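Local coordinates for protein putative phosphatase (Clostridium difficile, PDB 3SD7) that probably acts as a phosphatase of the haloacid dehalogenase-like hydrolase superfamily, removing phosphate groups from a substrate not yet identified, at residues A[137-142]-A[159-164]. Residues are numbered along the deposited sequence; the frame is centred on the assembly and turned at random. Where two conformers were deposited one is given.
Sequences TVFAET and SNLDGT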
loop_
_atom_site.group_PDB
_atom_site.type_symbol
_atom_site.label_atom_id
_atom_site.label_comp_id
_atom_site.label_asym_id
_atom_site.label_seq_id
_atom_site.Cartn_x
_atom_site.Cartn_y
_atom_site.Cartn_z
ATOM N N THR A 137 -2.060 -9.701 -3.797
ATOM C CA THR A 137 -3.253 -9.983 -2.995
ATOM C C THR A 137 -2.965 -10.882 -1.817
ATOM O O THR A 137 -3.429 -10.589 -0.719
ATOM C CB THR A 137 -4.311 -10.646 -3.848
ATOM O OG1 THR A 137 -4.537 -9.818 -4.988
ATOM C CG2 THR A 137 -5.630 -10.854 -3.057
ATOM N N VAL A 138 -2.210 -11.966 -2.036
ATOM C CA VAL A 138 -1.908 -12.917 -0.948
ATOM C C VAL A 138 -1.220 -12.212 0.222
ATOM O O VAL A 138 -1.527 -12.485 1.381
ATOM C CB VAL A 138 -1.061 -14.118 -1.400
ATOM C CG1 VAL A 138 0.320 -13.670 -1.875
ATOM C CG2 VAL A 138 -0.931 -15.119 -0.256
ATOM N N PHE A 139 -0.292 -11.309 -0.078
ATOM C CA PHE A 139 0.368 -10.566 0.981
ATOM C C PHE A 139 -0.595 -9.607 1.700
ATOM O O PHE A 139 -0.578 -9.524 2.925
ATOM C CB PHE A 139 1.608 -9.803 0.457
ATOM C CG PHE A 139 2.681 -10.684 -0.116
ATOM C CD1 PHE A 139 2.853 -11.999 0.315
ATOM C CD2 PHE A 139 3.589 -10.164 -1.009
ATOM C CE1 PHE A 139 3.878 -12.799 -0.206
ATOM C CE2 PHE A 139 4.621 -10.954 -1.518
ATOM C CZ PHE A 139 4.749 -12.266 -1.120
ATOM N N ALA A 140 -1.418 -8.869 0.946
ATOM C CA ALA A 140 -2.392 -7.935 1.515
ATOM C C ALA A 140 -3.356 -8.672 2.461
ATOM O O ALA A 140 -3.608 -8.249 3.586
ATOM C CB ALA A 140 -3.179 -7.174 0.395
ATOM N N GLU A 141 -3.876 -9.797 1.993
ATOM C CA GLU A 141 -4.792 -10.579 2.819
ATOM C C GLU A 141 -4.091 -11.137 4.063
ATOM O O GLU A 141 -4.656 -11.108 5.150
ATOM C CB GLU A 141 -5.427 -11.676 1.976
ATOM C CG GLU A 141 -6.392 -11.142 0.933
ATOM C CD GLU A 141 -7.028 -12.252 0.141
ATOM O OE1 GLU A 141 -6.352 -13.277 -0.077
ATOM O OE2 GLU A 141 -8.187 -12.082 -0.291
ATOM N N THR A 142 -2.859 -11.617 3.902
ATOM C CA THR A 142 -2.084 -12.154 5.017
ATOM C C THR A 142 -1.888 -11.096 6.094
ATOM O O THR A 142 -2.091 -11.349 7.290
ATOM C CB THR A 142 -0.740 -12.708 4.553
ATOM O OG1 THR A 142 -0.966 -13.871 3.748
ATOM C CG2 THR A 142 0.139 -13.095 5.750
ATOM N N SER A 159 -2.209 -7.446 -6.609
ATOM C CA SER A 159 -1.643 -8.031 -7.795
ATOM C C SER A 159 -1.429 -9.537 -7.598
ATOM O O SER A 159 -1.619 -10.088 -6.517
ATOM C CB SER A 159 -0.323 -7.343 -8.129
ATOM O OG SER A 159 0.565 -7.413 -7.042
ATOM N N ASN A 160 -1.029 -10.207 -8.666
ATOM C CA ASN A 160 -0.759 -11.633 -8.581
ATOM C C ASN A 160 0.666 -11.838 -8.107
ATOM O O ASN A 160 1.533 -11.002 -8.386
ATOM C CB ASN A 160 -0.994 -12.299 -9.932
ATOM C CG ASN A 160 -2.464 -12.420 -10.270
ATOM O OD1 ASN A 160 -3.341 -12.248 -9.402
ATOM N ND2 ASN A 160 -2.752 -12.740 -11.529
ATOM N N LEU A 161 0.904 -12.903 -7.339
ATOM C CA LEU A 161 2.275 -13.232 -6.917
ATOM C C LEU A 161 3.066 -13.541 -8.180
ATOM O O LEU A 161 2.506 -14.074 -9.147
ATOM C CB LEU A 161 2.315 -14.459 -6.002
ATOM C CG LEU A 161 1.962 -14.321 -4.530
ATOM C CD1 LEU A 161 1.835 -15.714 -3.898
ATOM C CD2 LEU A 161 3.015 -13.487 -3.823
ATOM N N ASP A 162 4.360 -13.227 -8.185
ATOM C CA ASP A 162 5.193 -13.483 -9.368
ATOM C C ASP A 162 4.387 -13.171 -10.635
ATOM O O ASP A 162 4.243 -14.011 -11.531
ATOM C CB ASP A 162 5.696 -14.939 -9.389
ATOM C CG ASP A 162 6.642 -15.264 -8.229
ATOM O OD1 ASP A 162 7.138 -14.330 -7.554
ATOM O OD2 ASP A 162 6.901 -16.468 -8.006
ATOM N N GLY A 163 3.825 -11.968 -10.668
ATOM C CA GLY A 163 3.057 -11.487 -11.808
ATOM C C GLY A 163 3.477 -10.058 -12.093
ATOM O O GLY A 163 4.388 -9.531 -11.450
ATOM N N THR A 164 2.828 -9.432 -13.068
ATOM C CA THR A 164 3.110 -8.040 -13.395
ATOM C C THR A 164 2.450 -7.152 -12.325
ATOM O O THR A 164 1.327 -7.435 -11.894
ATOM C CB THR A 164 2.590 -7.673 -14.816
ATOM O OG1 THR A 164 3.041 -6.363 -15.177
ATOM C CG2 THR A 164 1.054 -7.732 -14.890
HETATM O O HOH W 1 -4.838 -11.635 -7.003
HETATM O O HOH W 2 -1.462 -12.356 -4.491
#
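Thr137 N, in the first turn of its helix, donates to Ser159 O at 2.8 Å, an almost straight bond (163° at the hydrogen) lying in the carbonyl plane. The same oxygen takes a water-mediated link: one water accepts from Val138 N at 2.6 Å and donates back to Ser159 O at 3.0 Å, so Ser159 O serves the first amide of the helix, which has no earlier turn to supply acceptors, directly and the second through a water. A second water joins Thr137 OG1 to Asn160 OD1, while Thr137 OG1 also bonds to Gly158 N. Beyond this polar end, the tip of the Leu161 side chain reaches the side chains of the first turn. Its CD2 sits over one face of the Phe139 ring, offset toward the rim, in a CH-pi contact 3.9 Å from the centroid. Phe139 CG stands anti to the carbonyl carbon (chi1 -61°), which carries the ring to this methyl; the ring also meets Phe101 edge-to-face. Ser159 OG is hydrogen-bonded to Ser134 O. Within this Rossmann-like haloacid dehalogenase core, the contact ties the N-terminus of helix 137-146 to the end of strand 155-159, an edge strand of the parallel sheet next to strand 128-133, and to the loop that leaves it.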